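Local coordinates for hypothetical protein (PDB 2OTM), which is of uncharacterised function but belongs to the YjgF/chorismate mutase-like family and is a putative endoribonuclease that assembles as a trimer, at residues 21-24 with 25-29; 53-56 with 57-60; 117-120 with 121-124. All blocks are in the same frame, centred on the assembly; numbering follows the deposited sequence.

Interaction 1: 21-24 with 25-29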
# COMPACT_ATOMS: atom_id res chain seq x y z
N ALA B 21 1.63 -9.72 -19.17
CA ALA B 21 2.68 -10.57 -18.61
C ALA B 21 2.10 -11.56 -17.60
O ALA B 21 1.04 -11.34 -17.00
CB ALA B 21 3.75 -9.74 -17.95
N ALA B 22 2.80 -12.67 -17.43
CA ALA B 22 2.46 -13.68 -16.44
C ALA B 22 2.84 -13.19 -15.05
O ALA B 22 3.77 -12.41 -14.90
CB ALA B 22 3.20 -14.98 -16.74
N ALA B 23 2.11 -13.65 -14.04
CA ALA B 23 2.48 -13.42 -12.63
C ALA B 23 3.90 -13.93 -12.33
O ALA B 23 4.34 -14.90 -12.94
CB ALA B 23 1.46 -14.09 -11.73
N LEU B 24 4.60 -13.28 -11.40
CA LEU B 24 5.90 -13.75 -10.90
C LEU B 24 5.84 -14.79 -9.78
O LEU B 24 6.86 -15.20 -9.25
CB LEU B 24 6.71 -12.57 -10.36
CG LEU B 24 7.15 -11.50 -11.35
CD1 LEU B 24 8.17 -10.65 -10.67
CD2 LEU B 24 7.71 -12.12 -12.63
N GLY B 25 4.64 -15.19 -9.39
CA GLY B 25 4.46 -16.13 -8.29
C GLY B 25 3.03 -16.64 -8.35
O GLY B 25 2.35 -16.49 -9.36
N ASN B 26 2.57 -17.23 -7.25
CA ASN B 26 1.29 -17.95 -7.25
C ASN B 26 0.10 -17.08 -6.87
O ASN B 26 -0.63 -17.35 -5.91
CB ASN B 26 1.42 -19.21 -6.39
CG ASN B 26 2.43 -20.21 -6.98
OD1 ASN B 26 2.49 -20.38 -8.21
ND2 ASN B 26 3.24 -20.84 -6.12
N TYR B 27 -0.09 -16.04 -7.67
CA TYR B 27 -1.11 -15.01 -7.44
C TYR B 27 -1.79 -14.64 -8.77
O TYR B 27 -1.30 -15.00 -9.86
CB TYR B 27 -0.53 -13.77 -6.77
CG TYR B 27 0.53 -13.06 -7.55
CD1 TYR B 27 0.20 -12.10 -8.48
CD2 TYR B 27 1.88 -13.36 -7.37
CE1 TYR B 27 1.18 -11.44 -9.22
CE2 TYR B 27 2.87 -12.72 -8.11
CZ TYR B 27 2.51 -11.76 -9.04
OH TYR B 27 3.47 -11.10 -9.78
N GLU B 28 -2.94 -14.01 -8.66
CA GLU B 28 -3.75 -13.61 -9.81
C GLU B 28 -3.30 -12.24 -10.30
O GLU B 28 -2.98 -11.37 -9.49
CB GLU B 28 -5.24 -13.51 -9.40
CG GLU B 28 -5.86 -14.82 -8.93
CD GLU B 28 -5.90 -15.85 -10.05
OE1 GLU B 28 -6.06 -15.43 -11.22
OE2 GLU B 28 -5.74 -17.06 -9.77
N PRO B 29 -3.26 -12.05 -11.62
CA PRO B 29 -2.97 -10.73 -12.17
C PRO B 29 -3.93 -9.64 -11.78
O PRO B 29 -3.56 -8.49 -11.82
CB PRO B 29 -3.05 -10.95 -13.68
CG PRO B 29 -3.66 -12.24 -13.86
CD PRO B 29 -3.32 -13.05 -12.68
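Between Ala23 and Tyr27 the chain doubles back through Leu24 and Gly25 into an inverse gamma turn centred on Asn26, which Tyr27 N closes with a weak bond to Gly25 O. The side chain of Tyr27 fills the inside of this curve. Its CG sits between the backbone N and the carbonyl carbon (chi1 61°), a choice that sends the ring back beneath the preceding residues. There the hydroxyl OH accepts a nearly straight hydrogen bond from Leu24 N at 2.9 Å (162°). Ala23 suits its place by being small: its CB rests over one face of the ring in a CH-pi contact, 3.8 Å from the centroid and displaced toward the rim. Leu24 lies alongside the tyrosine, its CB 3.6 Å from Tyr27 OH, while its branched end continues to Phe43, Pro141 and Leu142. Gly25 has an extended backbone where a CB would crowd the carbonyl carbon of Leu24. A phenylalanine in place of Tyr27 would probably leave Leu24 N without its acceptor and the loop free to shift. On the outer side Asn26 N bonds to Asp114, and Glu28 forms a salt bridge with Arg129, both of the second subunit. With Tyr27 packed on Arg132 of that subunit and an acetate ion, probably from the crystallisation liquor, beside its side chain, the loop is consistent with the ligand clefts that YjgF-family trimers form between subunits.

Interaction 2: 53-56 with 57-60. With NA (sodium ion), chain H.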
# COMPACT_ATOMS: atom_id res chain seq x y z
N GLN B 53 15.70 -1.45 -16.08
CA GLN B 53 16.20 -2.20 -14.95
C GLN B 53 17.31 -1.45 -14.28
O GLN B 53 18.41 -1.32 -14.82
CB GLN B 53 16.74 -3.54 -15.41
CG GLN B 53 15.70 -4.42 -16.06
CD GLN B 53 16.33 -5.67 -16.64
OE1 GLN B 53 16.93 -6.44 -15.93
NE2 GLN B 53 16.14 -5.88 -17.92
N GLY B 54 17.03 -0.92 -13.11
CA GLY B 54 17.99 -0.13 -12.41
C GLY B 54 17.29 0.88 -11.51
O GLY B 54 16.16 0.66 -11.10
N GLN B 55 17.96 2.00 -11.26
CA GLN B 55 17.55 2.93 -10.23
C GLN B 55 17.49 4.35 -10.77
O GLN B 55 18.40 4.81 -11.48
CB GLN B 55 18.59 2.87 -9.14
CG GLN B 55 18.30 3.69 -7.92
CD GLN B 55 19.35 3.47 -6.86
OE1 GLN B 55 20.48 3.89 -7.00
NE2 GLN B 55 18.99 2.79 -5.80
N LEU B 56 16.43 5.06 -10.41
CA LEU B 56 16.26 6.47 -10.80
C LEU B 56 17.33 7.34 -10.19
O LEU B 56 17.60 7.28 -8.98
CB LEU B 56 14.90 6.98 -10.32
CG LEU B 56 14.38 8.21 -11.04
CD1 LEU B 56 14.07 7.81 -12.50
CD2 LEU B 56 13.14 8.79 -10.28
N GLY B 57 17.96 8.17 -11.01
CA GLY B 57 19.03 9.03 -10.56
C GLY B 57 20.41 8.42 -10.65
O GLY B 57 21.41 9.14 -10.59
N ALA B 58 20.49 7.10 -10.77
CA ALA B 58 21.77 6.42 -10.94
C ALA B 58 21.91 5.85 -12.37
O ALA B 58 22.89 6.12 -13.07
CB ALA B 58 21.91 5.29 -9.85
N ASP B 59 20.93 5.05 -12.78
CA ASP B 59 20.92 4.41 -14.07
C ASP B 59 19.98 5.10 -15.05
O ASP B 59 20.18 4.97 -16.27
CB ASP B 59 20.46 2.96 -13.93
CG ASP B 59 21.28 2.20 -12.93
OD1 ASP B 59 22.50 2.12 -13.13
OD2 ASP B 59 20.71 1.74 -11.91
N TYR B 60 18.96 5.78 -14.55
CA TYR B 60 17.91 6.41 -15.38
C TYR B 60 17.64 7.82 -14.90
O TYR B 60 17.61 8.09 -13.69
CB TYR B 60 16.58 5.62 -15.38
CG TYR B 60 16.78 4.25 -15.98
CD1 TYR B 60 16.94 4.09 -17.35
CD2 TYR B 60 16.87 3.11 -15.15
CE1 TYR B 60 17.16 2.84 -17.88
CE2 TYR B 60 17.11 1.86 -15.69
CZ TYR B 60 17.23 1.72 -17.04
OH TYR B 60 17.46 0.48 -17.58
NA NA H . 21.57 5.35 -18.08
O HOH W 1 20.42 -0.36 -16.67
O HOH W 2 21.23 2.83 -17.73
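Gln55 and Ala58 close a type II beta turn, with Leu56 and Gly57 at its corners; Leu56 is also joined by a single beta bridge to Tyr60, two residues past the turn. Gly57 has a positive phi (90°), at which a CB would collide with the carbonyl O of Leu56, so glycine fits this corner. The tight part gathers round one atom: Gln55 O accepts from three successive amides, Ala58 N at 3.2 Å, Asp59 N at 2.9 Å and Tyr60 N at 3.3 Å. Asp59 N approaches nearly along the C=O axis, whereas the other two donors stand out of the carbonyl plane. Gly57 N answers with a bond to Tyr60 O of 2.7 Å, which pins the far side of the loop.

Asp59 folds back against the extended backbone of Gly54 and Gln55. With its CG beside its own backbone N (chi1 -54°), OD2 turns its anti lone pair to Gln55 N at 2.8 Å. That carboxylate passes so near Gly54 that a side chain there would clash with it. Tyr60 lays its ring edge against the backbone of Gln53 and Gly54, and its OH takes a bond from Gln53 N at 3.0 Å (153°); Tyr52 meets the same ring edge-to-face. Leu56 turns inward instead, onto Cys106 and helix 109-124, and the extended Gln55 side chain carries its NE2 to Asn101.

The outer side is looser and wetter. Gly57 and Ala58 are exposed, Ala58 CB merely brushing Gln55 OE1, and water 1 donates to Gln53 O while also meeting Tyr60 OH. A sodium ion lies beyond the turn, bound by Asp59 O at 2.3 Å and by water 2.

Interaction 3: 117-120 with 121-124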
# COMPACT_ATOMS: atom_id res chain seq x y z
N SER B 117 0.31 8.80 -14.08
CA SER B 117 -0.87 9.65 -13.88
C SER B 117 -1.31 10.32 -15.17
O SER B 117 -2.51 10.34 -15.47
CB SER B 117 -0.63 10.68 -12.77
OG SER B 117 -0.46 10.05 -11.50
N ASP B 118 -0.35 10.83 -15.95
CA ASP B 118 -0.70 11.55 -17.19
C ASP B 118 -1.32 10.59 -18.19
O ASP B 118 -2.22 10.99 -18.94
CB ASP B 118 0.54 12.19 -17.82
CG ASP B 118 1.10 13.35 -17.02
OD1 ASP B 118 0.42 13.84 -16.09
OD2 ASP B 118 2.21 13.79 -17.35
N LEU B 119 -0.84 9.36 -18.27
CA LEU B 119 -1.43 8.41 -19.24
C LEU B 119 -2.87 8.04 -18.84
O LEU B 119 -3.77 7.91 -19.69
CB LEU B 119 -0.59 7.16 -19.37
CG LEU B 119 -1.02 6.18 -20.46
CD1 LEU B 119 -0.83 6.72 -21.88
CD2 LEU B 119 -0.27 4.87 -20.24
N LEU B 120 -3.11 7.90 -17.55
CA LEU B 120 -4.47 7.58 -17.08
C LEU B 120 -5.46 8.68 -17.52
O LEU B 120 -6.56 8.40 -18.02
CB LEU B 120 -4.50 7.41 -15.57
CG LEU B 120 -3.76 6.17 -15.02
CD1 LEU B 120 -3.82 6.09 -13.48
CD2 LEU B 120 -4.36 4.89 -15.66
N LEU B 121 -5.03 9.93 -17.38
CA LEU B 121 -5.86 11.07 -17.79
C LEU B 121 -6.01 11.13 -19.31
O LEU B 121 -7.10 11.38 -19.81
CB LEU B 121 -5.28 12.36 -17.23
CG LEU B 121 -5.37 12.51 -15.71
CD1 LEU B 121 -4.52 13.67 -15.22
CD2 LEU B 121 -6.81 12.67 -15.27
N GLU B 122 -4.93 10.87 -20.04
CA GLU B 122 -4.95 10.89 -21.50
C GLU B 122 -5.91 9.84 -22.06
O GLU B 122 -6.71 10.11 -22.96
CB GLU B 122 -3.55 10.62 -22.00
CG GLU B 122 -3.37 10.58 -23.51
CD GLU B 122 -1.91 10.31 -23.91
OE1 GLU B 122 -1.01 10.39 -23.03
OE2 GLU B 122 -1.69 10.02 -25.10
N ILE B 123 -5.88 8.65 -21.49
CA ILE B 123 -6.60 7.54 -22.06
C ILE B 123 -8.03 7.46 -21.53
O ILE B 123 -8.95 7.11 -22.30
CB ILE B 123 -5.83 6.21 -21.83
CG1 ILE B 123 -4.45 6.25 -22.51
CG2 ILE B 123 -6.62 4.97 -22.32
CD1 ILE B 123 -4.47 6.63 -24.00
N PHE B 124 -8.23 7.75 -20.24
CA PHE B 124 -9.57 7.61 -19.64
C PHE B 124 -10.31 8.91 -19.44
O PHE B 124 -11.48 8.90 -19.05
CB PHE B 124 -9.51 6.85 -18.32
CG PHE B 124 -9.14 5.42 -18.50
CD1 PHE B 124 -7.80 5.04 -18.53
CD2 PHE B 124 -10.12 4.45 -18.72
CE1 PHE B 124 -7.44 3.70 -18.73
CE2 PHE B 124 -9.78 3.12 -18.90
CZ PHE B 124 -8.43 2.74 -18.91
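Leu119 holds CG anti to its backbone N (chi1 -173°), while Ile123, one helical turn on, keeps CG1 beside its own N (chi1 -61°), and the two branches run side by side until Leu119 CD1 meets Ile123 CG1 at 3.7 Å. Glu122 is extended throughout and passes obliquely across the leucine, its OE1 3.9 Å from Leu119 CD1; the carboxylate goes on to a salt bridge with Arg70. Phe124 sets its ring edge toward Leu120 O, with CD1 3.6 Å from that oxygen, and only loosely approaches Leu120 CD2. Beneath these contacts run ordinary alpha-helical bonds, from Leu121 N to Ser117 O at 3.2 Å through Phe124 N to Leu120 O at 2.9 Å.

The residue types sort by direction. Leu120 and Phe124 press on Ile93 of strand 92-100, Leu119 on helix 62-84 and Ile123 on helix 6-12. Polar Ser117 bonds through OG to His130 and Arg132, and Asp118 to Tyr66 of its own chain through OD2 and to Asn26 of the third subunit through OD1. The chemistry implies an amphipathic helix: Leu119, Leu120, Ile123 and Phe124 bury one side, Leu121 faces the subunit boundary, and the carboxylates, each given a polar mate, join neighbouring helices and subunits.

From the N terminus the three contacts follow in series, none nested within or crossing another. Interaction 1 bends the loop that runs from helix 6-12 to strand 30-33, at an edge of the main sheet. Interaction 2 closes the turn between the small hairpin 45-50 and helix 62-84, about 25 Å from interaction 1 between centres. Interaction 3 lies within helix 109-124, the crossover between the parallel strands 92-100 and 131-136, and falls on the opposite side of the chain's centre from interaction 1. Within one chain they do not touch, but in the trimer 25-29 of one copy meets 117-124 of the next.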